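Local coordinates for endonuclease 2 (Arabidopsis thaliana, PDB 4CXO), which cleaves RNA and single-stranded DNA, and double-stranded DNA less well, with the help of three divalent metal ions, yielding 5'-phosphorylated products, at residues D64-Q69 with V131-D136; C84-I89 with G123-P128. All blocks are in the same frame, centred on the assembly; numbering follows the deposited sequence.

Contact 1. Residues D64-Q69 with V131-D136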
ATOM      1  N   ASP A  64     -11.216  -1.658  18.054  1.00 33.32           N
ATOM      2  CA  ASP A  64     -10.729  -3.018  18.193  1.00 32.49           C
ATOM      3  C   ASP A  64     -11.766  -3.992  17.646  1.00 35.73           C
ATOM      4  O   ASP A  64     -12.449  -4.687  18.406  1.00 38.32           O
ATOM      5  CB  ASP A  64     -10.447  -3.346  19.658  1.00 38.90           C
ATOM      6  CG  ASP A  64      -9.211  -2.652  20.194  1.00 41.16           C
ATOM      7  OD1 ASP A  64      -8.721  -1.673  19.586  1.00 37.58           O
ATOM      8  OD2 ASP A  64      -8.735  -3.104  21.255  1.00 47.05           O
ATOM      9  N   ALA A  65     -11.894  -4.028  16.328  1.00 33.03           N
ATOM     10  CA  ALA A  65     -12.786  -4.976  15.662  1.00 33.60           C
ATOM     11  C   ALA A  65     -12.276  -5.183  14.240  1.00 32.69           C
ATOM     12  O   ALA A  65     -11.258  -4.615  13.876  1.00 43.48           O
ATOM     13  CB  ALA A  65     -14.216  -4.443  15.671  1.00 31.96           C
ATOM     14  N   CYS A  66     -12.959  -5.986  13.435  1.00 29.05           N
ATOM     15  CA  CYS A  66     -12.478  -6.298  12.093  1.00 28.49           C
ATOM     16  C   CYS A  66     -13.271  -5.593  11.013  1.00 29.13           C
ATOM     17  O   CYS A  66     -13.394  -6.102   9.896  1.00 31.77           O
ATOM     18  CB  CYS A  66     -12.481  -7.800  11.852  1.00 32.02           C
ATOM     19  SG  CYS A  66     -11.573  -8.669  13.145  1.00 35.13           S
ATOM     20  N   SER A  67     -13.764  -4.400  11.323  1.00 26.76           N
ATOM     21  CA  SER A  67     -14.542  -3.643  10.354  1.00 27.22           C
ATOM     22  C   SER A  67     -13.984  -2.251  10.113  1.00 24.33           C
ATOM     23  O   SER A  67     -13.291  -1.667  10.959  1.00 24.68           O
ATOM     24  CB  SER A  67     -16.006  -3.551  10.788  1.00 30.09           C
ATOM     25  OG  SER A  67     -16.160  -2.693  11.881  1.00 32.31           O
ATOM     26  N   TYR A  68     -14.295  -1.742   8.930  1.00 23.69           N
ATOM     27  CA  TYR A  68     -13.939  -0.402   8.525  1.00 22.60           C
ATOM     28  C   TYR A  68     -15.165   0.251   7.901  1.00 23.32           C
ATOM     29  O   TYR A  68     -15.852  -0.360   7.082  1.00 23.58           O
ATOM     30  CB  TYR A  68     -12.785  -0.411   7.519  1.00 24.82           C
ATOM     31  CG  TYR A  68     -12.682   0.890   6.756  1.00 23.42           C
ATOM     32  CD1 TYR A  68     -12.136   2.026   7.351  1.00 24.13           C
ATOM     33  CD2 TYR A  68     -13.182   1.005   5.456  1.00 23.42           C
ATOM     34  CE1 TYR A  68     -12.079   3.230   6.671  1.00 23.29           C
ATOM     35  CE2 TYR A  68     -13.121   2.208   4.776  1.00 24.10           C
ATOM     36  CZ  TYR A  68     -12.560   3.309   5.382  1.00 24.80           C
ATOM     37  OH  TYR A  68     -12.495   4.493   4.694  1.00 26.05           O
ATOM     38  N   GLN A  69     -15.428   1.497   8.293  1.00 24.40           N
ATOM     39  CA  GLN A  69     -16.461   2.311   7.676  1.00 26.46           C
ATOM     40  C   GLN A  69     -15.896   3.721   7.517  1.00 25.05           C
ATOM     41  O   GLN A  69     -15.383   4.289   8.472  1.00 29.75           O
ATOM     42  CB  GLN A  69     -17.734   2.324   8.547  1.00 27.09           C
ATOM     43  CG  GLN A  69     -18.397   0.954   8.675  1.00 31.58           C
ATOM     44  CD  GLN A  69     -19.737   0.974   9.398  1.00 36.65           C
ATOM     45  OE1 GLN A  69     -20.598   0.118   9.156  1.00 39.92           O
ATOM     46  NE2 GLN A  69     -19.916   1.935  10.293  1.00 38.09           N
ATOM     47  N   VAL A 131      -4.502  -0.209   8.082  1.00 19.29           N
ATOM     48  CA  VAL A 131      -5.936  -0.106   8.382  1.00 19.59           C
ATOM     49  C   VAL A 131      -6.182  -0.996   9.596  1.00 23.41           C
ATOM     50  O   VAL A 131      -6.589  -2.157   9.480  1.00 22.33           O
ATOM     51  CB  VAL A 131      -6.792  -0.546   7.188  1.00 22.49           C
ATOM     52  CG1 VAL A 131      -8.269  -0.260   7.439  1.00 21.95           C
ATOM     53  CG2 VAL A 131      -6.330   0.159   5.923  1.00 22.54           C
ATOM     54  N   SER A 132      -5.866  -0.471  10.765  1.00 21.27           N
ATOM     55  CA  SER A 132      -5.921  -1.297  11.967  1.00 19.54           C
ATOM     56  C   SER A 132      -6.039  -0.433  13.217  1.00 24.92           C
ATOM     57  O   SER A 132      -6.393   0.737  13.121  1.00 24.80           O
ATOM     58  CB  SER A 132      -4.717  -2.245  11.993  1.00 22.37           C
ATOM     59  OG  SER A 132      -3.527  -1.536  12.245  1.00 29.01           O
ATOM     60  N   TYR A 133      -5.747  -1.008  14.382  1.00 27.35           N
ATOM     61  CA  TYR A 133      -6.232  -0.442  15.637  1.00 30.25           C
ATOM     62  C   TYR A 133      -5.510   0.806  16.112  1.00 27.45           C
ATOM     63  O   TYR A 133      -4.280   0.844  16.192  1.00 27.59           O
ATOM     64  CB  TYR A 133      -6.167  -1.473  16.759  1.00 29.84           C
ATOM     65  CG  TYR A 133      -6.911  -2.756  16.513  1.00 27.70           C
ATOM     66  CD1 TYR A 133      -7.873  -2.874  15.510  1.00 27.08           C
ATOM     67  CD2 TYR A 133      -6.664  -3.862  17.307  1.00 34.91           C
ATOM     68  CE1 TYR A 133      -8.548  -4.058  15.308  1.00 29.76           C
ATOM     69  CE2 TYR A 133      -7.339  -5.050  17.111  1.00 39.21           C
ATOM     70  CZ  TYR A 133      -8.280  -5.140  16.108  1.00 34.93           C
ATOM     71  OH  TYR A 133      -8.946  -6.324  15.923  1.00 45.26           O
ATOM     72  N   ALA A 134      -6.289   1.817  16.474  1.00 30.30           N
ATOM     73  CA  ALA A 134      -5.743   2.982  17.152  1.00 30.12           C
ATOM     74  C   ALA A 134      -5.028   2.571  18.440  1.00 28.48           C
ATOM     75  O   ALA A 134      -3.999   3.134  18.786  1.00 28.03           O
ATOM     76  CB  ALA A 134      -6.841   3.976  17.466  1.00 35.81           C
ATOM     77  N   SER A 135      -5.563   1.569  19.125  1.00 29.12           N
ATOM     78  CA  SER A 135      -5.050   1.184  20.452  1.00 31.87           C
ATOM     79  C   SER A 135      -3.609   0.673  20.492  1.00 33.20           C
ATOM     80  O   SER A 135      -2.977   0.717  21.543  1.00 34.30           O
ATOM     81  CB  SER A 135      -5.967   0.145  21.094  1.00 33.09           C
ATOM     82  OG  SER A 135      -6.017  -1.046  20.334  1.00 34.11           O
ATOM     83  N   ASP A 136      -3.096   0.170  19.367  1.00 29.65           N
ATOM     84  CA  ASP A 136      -1.689  -0.233  19.290  1.00 27.85           C
ATOM     85  C   ASP A 136      -0.976   0.482  18.150  1.00 28.03           C
ATOM     86  O   ASP A 136       0.072   0.031  17.684  1.00 27.71           O
ATOM     87  CB  ASP A 136      -1.540  -1.759  19.174  1.00 27.09           C
ATOM     88  CG  ASP A 136      -2.410  -2.358  18.094  1.00 27.52           C
ATOM     89  OD1 ASP A 136      -2.405  -1.848  16.953  1.00 28.55           O
ATOM     90  OD2 ASP A 136      -3.109  -3.352  18.392  1.00 31.38           O
TER
HETATM   91  O   HOH W   1      -8.377   0.766  18.585  1.00 40.97           O
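Asp64 and Tyr133 bring the two segments closest, CA to CA 5.8 Å, where residues 64-69 run roughly counter to 131-136, their end-to-end directions 155° apart. Asp64 lies across one face of the Tyr133 ring. Its CA stands over the middle of that face, 3.8 Å from the ring centroid and nearly on the ring normal, a CH-pi contact; the carboxylate lies near CG and CD2, stacked with the planes 21° apart. The edge of the same ring meets the backbone of the next residue, Ala65 O lying 3.1 Å from Tyr133 CE1. Tyr222 also stacks with Tyr133.

Beyond the ring, Ser135 takes hold of the carboxylate: its OG donates to Asp64 OD1 at 2.9 Å, from the syn side and slightly out of the carboxylate plane. With chi1 at 62°, Ser135 OG is tucked between its own N and carbonyl carbon and faces Asp64. A water adds a second link, giving a hydrogen to Asp64 OD1 and accepting one from Ser135 N at 3.0 Å.

At the other end Tyr68 CD1 and Val131 CG1 just meet at 4.5 Å, while Tyr68 OH is hydrogen-bonded to Asp207. Ser67, Tyr68 and Gln69 probably contribute to substrate binding, and 131-136 lies in the substrate-binding region. The Ser135 hydroxyl and the water, both donating to one carboxylate oxygen, probably limit the rotation of Asp64 and steady its negative charge.

Contact 2. Residues C84-I89 with G123-P128; sequences CVAGAI and GDIHQP. With ZN (zinc ion), chain H; ZN (zinc ion), chain J; TMP (thymidine-5'-phosphate), chain G.
Chi1 of -161° swings CG1 of Ile125 opposite its own backbone N, and chi2 of 164° extends the chain, carrying CD1 out to the start of helix 85-96. There Val85, with chi1 at 67°, places CG1 between its N and carbonyl carbon, against the shaft of that isoleucine: Val85 CG1 to Ile125 CG1 is 3.8 Å. The two side chains cross obliquely. Ile89, one helical turn on, comes in with its own tip, CD1 lying 3.7 Å from Ile125 CG2 and almost as near Ile125 CD1. Ala86 closes the end, its CB 4.2 Å from Ile125 CD1. Ile125 is thus held by three apolar residues along one side of the helix, all buried; Pro206 touches it as well.

Val85 CG2 also reaches the shoulder of Asp124, 4.4 Å from its CB. The Asp124 carboxylate bridges two metals, OD1 binding one zinc ion and OD2 the other, each at 2.1 Å. Trp1 and His6 share the first ion; Asp45, His58 and His120 share the second. Cut back to alanine, Val85 would lose both methyls, and Ile125 CG1 and Asp124 CB would probably be left with a gap beside them.

On the far side of the helix Gly87 O lies 3.6 Å from C5' of a bound thymidine-5'-phosphate. From Asp124 to Gln127 the backbone makes a type I beta turn. A helix-borne aspartate bridging two zinc ions, one of them bound by the N-terminal residue, belongs to the trinuclear metal cluster of the S1/P1 nuclease fold.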
ATOM      1  N   CYS A  84      -7.524  10.494   6.281  1.00 23.50           N
ATOM      2  CA  CYS A  84      -7.004   9.143   6.404  1.00 21.90           C
ATOM      3  C   CYS A  84      -6.650   8.720   4.989  1.00 21.24           C
ATOM      4  O   CYS A  84      -6.948   9.439   4.034  1.00 21.54           O
ATOM      5  CB  CYS A  84      -8.056   8.218   7.010  1.00 23.27           C
ATOM      6  SG  CYS A  84      -9.290   7.572   5.858  1.00 24.92           S
ATOM      7  N   VAL A  85      -6.031   7.552   4.840  1.00 20.68           N
ATOM      8  CA  VAL A  85      -5.519   7.156   3.531  1.00 19.90           C
ATOM      9  C   VAL A  85      -6.633   7.007   2.481  1.00 20.02           C
ATOM     10  O   VAL A  85      -6.421   7.308   1.311  1.00 21.08           O
ATOM     11  CB  VAL A  85      -4.584   5.918   3.619  1.00 19.61           C
ATOM     12  CG1 VAL A  85      -5.333   4.672   4.033  1.00 21.41           C
ATOM     13  CG2 VAL A  85      -3.817   5.715   2.311  1.00 20.51           C
ATOM     14  N   ALA A  86      -7.826   6.583   2.888  1.00 21.50           N
ATOM     15  CA  ALA A  86      -8.938   6.490   1.953  1.00 21.25           C
ATOM     16  C   ALA A  86      -9.339   7.864   1.473  1.00 20.56           C
ATOM     17  O   ALA A  86      -9.530   8.070   0.287  1.00 22.45           O
ATOM     18  CB  ALA A  86     -10.131   5.792   2.572  1.00 21.05           C
ATOM     19  N   GLY A  87      -9.463   8.799   2.403  1.00 21.24           N
ATOM     20  CA  GLY A  87      -9.825  10.185   2.057  1.00 21.95           C
ATOM     21  C   GLY A  87      -8.790  10.816   1.145  1.00 21.95           C
ATOM     22  O   GLY A  87      -9.128  11.545   0.217  1.00 24.85           O
ATOM     23  N   ALA A  88      -7.521  10.542   1.423  1.00 22.59           N
ATOM     24  CA  ALA A  88      -6.422  11.015   0.594  1.00 21.31           C
ATOM     25  C   ALA A  88      -6.503  10.457  -0.813  1.00 21.33           C
ATOM     26  O   ALA A  88      -6.279  11.165  -1.792  1.00 22.52           O
ATOM     27  CB  ALA A  88      -5.098  10.645   1.234  1.00 20.62           C
ATOM     28  N   ILE A  89      -6.814   9.176  -0.933  1.00 21.76           N
ATOM     29  CA  ILE A  89      -6.956   8.603  -2.270  1.00 19.51           C
ATOM     30  C   ILE A  89      -8.081   9.307  -3.036  1.00 21.58           C
ATOM     31  O   ILE A  89      -7.921   9.659  -4.210  1.00 23.27           O
ATOM     32  CB  ILE A  89      -7.150   7.081  -2.208  1.00 20.75           C
ATOM     33  CG1 ILE A  89      -5.812   6.438  -1.808  1.00 20.52           C
ATOM     34  CG2 ILE A  89      -7.637   6.553  -3.548  1.00 22.76           C
ATOM     35  CD1 ILE A  89      -5.900   4.974  -1.410  1.00 21.24           C
ATOM     36  N   GLY A 123      -0.606   2.220  -2.435  1.00 18.66           N
ATOM     37  CA  GLY A 123       0.190   1.171  -1.803  1.00 17.98           C
ATOM     38  C   GLY A 123      -0.118   1.017  -0.333  1.00 17.20           C
ATOM     39  O   GLY A 123      -0.392  -0.076   0.115  1.00 18.73           O
ATOM     40  N   ASP A 124      -0.069   2.113   0.420  1.00 16.89           N
ATOM     41  CA  ASP A 124      -0.282   2.063   1.864  1.00 16.44           C
ATOM     42  C   ASP A 124      -1.631   1.507   2.278  1.00 17.41           C
ATOM     43  O   ASP A 124      -1.709   0.761   3.260  1.00 18.45           O
ATOM     44  CB  ASP A 124      -0.069   3.439   2.501  1.00 17.95           C
ATOM     45  CG  ASP A 124       1.378   3.690   2.851  1.00 19.15           C
ATOM     46  OD1 ASP A 124       2.219   2.801   2.595  1.00 19.52           O
ATOM     47  OD2 ASP A 124       1.651   4.779   3.403  1.00 18.25           O
ATOM     48  N   ILE A 125      -2.676   1.794   1.514  1.00 18.65           N
ATOM     49  CA  ILE A 125      -4.009   1.308   1.888  1.00 16.84           C
ATOM     50  C   ILE A 125      -4.081  -0.195   1.747  1.00 17.86           C
ATOM     51  O   ILE A 125      -5.033  -0.792   2.228  1.00 18.66           O
ATOM     52  CB  ILE A 125      -5.143   1.994   1.087  1.00 17.78           C
ATOM     53  CG1 ILE A 125      -6.486   1.820   1.802  1.00 20.74           C
ATOM     54  CG2 ILE A 125      -5.213   1.493  -0.342  1.00 18.39           C
ATOM     55  CD1 ILE A 125      -7.574   2.761   1.326  1.00 21.25           C
ATOM     56  N   HIS A 126      -3.092  -0.809   1.099  1.00 16.97           N
ATOM     57  CA  HIS A 126      -3.050  -2.274   0.994  1.00 16.10           C
ATOM     58  C   HIS A 126      -2.194  -2.945   2.041  1.00 16.86           C
ATOM     59  O   HIS A 126      -2.166  -4.184   2.115  1.00 16.84           O
ATOM     60  CB  HIS A 126      -2.583  -2.700  -0.411  1.00 15.55           C
ATOM     61  CG  HIS A 126      -3.662  -2.578  -1.445  1.00 16.29           C
ATOM     62  ND1 HIS A 126      -3.972  -1.389  -2.067  1.00 16.72           N
ATOM     63  CD2 HIS A 126      -4.536  -3.489  -1.920  1.00 16.10           C
ATOM     64  CE1 HIS A 126      -4.975  -1.582  -2.903  1.00 15.52           C
ATOM     65  NE2 HIS A 126      -5.343  -2.848  -2.820  1.00 16.46           N
ATOM     66  N   GLN A 127      -1.483  -2.164   2.848  1.00 15.89           N
ATOM     67  CA  GLN A 127      -0.707  -2.757   3.937  1.00 17.26           C
ATOM     68  C   GLN A 127      -1.730  -3.003   5.041  1.00 16.21           C
ATOM     69  O   GLN A 127      -2.346  -2.069   5.522  1.00 17.77           O
ATOM     70  CB  GLN A 127       0.411  -1.801   4.373  1.00 18.31           C
ATOM     71  CG  GLN A 127       1.651  -2.475   4.960  1.00 18.24           C
ATOM     72  CD  GLN A 127       1.490  -2.952   6.400  1.00 18.77           C
ATOM     73  OE1 GLN A 127       0.627  -3.763   6.695  1.00 17.87           O
ATOM     74  NE2 GLN A 127       2.365  -2.496   7.287  1.00 17.04           N
ATOM     75  N   PRO A 128      -1.952  -4.276   5.432  1.00 16.88           N
ATOM     76  CA  PRO A 128      -3.017  -4.540   6.402  1.00 16.98           C
ATOM     77  C   PRO A 128      -2.951  -3.709   7.681  1.00 18.12           C
ATOM     78  O   PRO A 128      -3.985  -3.237   8.152  1.00 19.44           O
ATOM     79  CB  PRO A 128      -2.830  -6.024   6.726  1.00 17.34           C
ATOM     80  CG  PRO A 128      -2.275  -6.590   5.465  1.00 18.31           C
ATOM     81  CD  PRO A 128      -1.363  -5.524   4.926  1.00 16.69           C
TER
HETATM   82 ZN    ZN H 451       3.480   5.825   3.840  1.00 22.71          ZN
HETATM   83 ZN    ZN J 453       4.252   2.509   2.836  1.00 19.47          ZN
HETATM   84  P   TMP G 431     -13.813  14.345  -1.444  1.00 52.25           P
HETATM   85  O1P TMP G 431     -12.935  13.767  -2.569  1.00 36.28           O
HETATM   86  O2P TMP G 431     -14.794  15.480  -1.627  1.00 52.22           O
HETATM   87  O5' TMP G 431     -12.990  14.623  -0.087  1.00 48.07           O
HETATM   88  C5' TMP G 431     -12.020  13.717   0.464  1.00 43.40           C
HETATM   89  C4' TMP G 431     -11.064  14.517   1.347  1.00 47.10           C
HETATM   90  O4' TMP G 431     -10.174  15.270   0.513  1.00 44.73           O
HETATM   91  C3' TMP G 431     -11.762  15.534   2.252  1.00 49.21           C
HETATM   92  O3' TMP G 431     -11.175  15.529   3.560  1.00 42.83           O
HETATM   93  C2' TMP G 431     -11.538  16.885   1.591  1.00 48.40           C
HETATM   94  C1' TMP G 431     -10.271  16.680   0.766  1.00 47.29           C
HETATM   95  N1  TMP G 431     -10.247  17.431  -0.504  1.00 44.17           N
HETATM   96  C2  TMP G 431      -9.445  18.599  -0.647  1.00 41.98           C
HETATM   97  O2  TMP G 431      -8.762  19.027   0.310  1.00 48.13           O
HETATM   98  N3  TMP G 431      -9.407  19.276  -1.807  1.00 46.04           N
HETATM   99  C4  TMP G 431     -10.111  18.879  -2.877  1.00 48.33           C
HETATM  100  O4  TMP G 431     -10.057  19.536  -3.949  1.00 51.30           O
HETATM  101  C5  TMP G 431     -10.952  17.656  -2.762  1.00 46.62           C
HETATM  102  C5M TMP G 431     -11.775  17.145  -3.914  1.00 50.51           C
HETATM  103  C6  TMP G 431     -10.967  16.983  -1.548  1.00 50.53           C

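Overall arrangement
Contact 2 is nested within the loop closed by contact 1: the chain passes 64-69, then 84-89, 123-128 and finally 131-136. Their centres are about 14 Å apart, contact 2 about 6 Å from the centre of the chain and contact 1 about 17 Å out. Contact 1 pairs two loops; contact 2 joins helix 85-96 to the segment 123-128 that continues from helix 111-124. They meet directly through Tyr68 OH and Ala86 CB, 3.4 Å apart, and both pack against strand 60-62 and helix 206-221. Between 123-128 and 131-136 lies metal ligand His130, so the short run from the zinc-bridging aspartate to the outer loop stays within the substrate-binding region and carries ligands of all three metal sites.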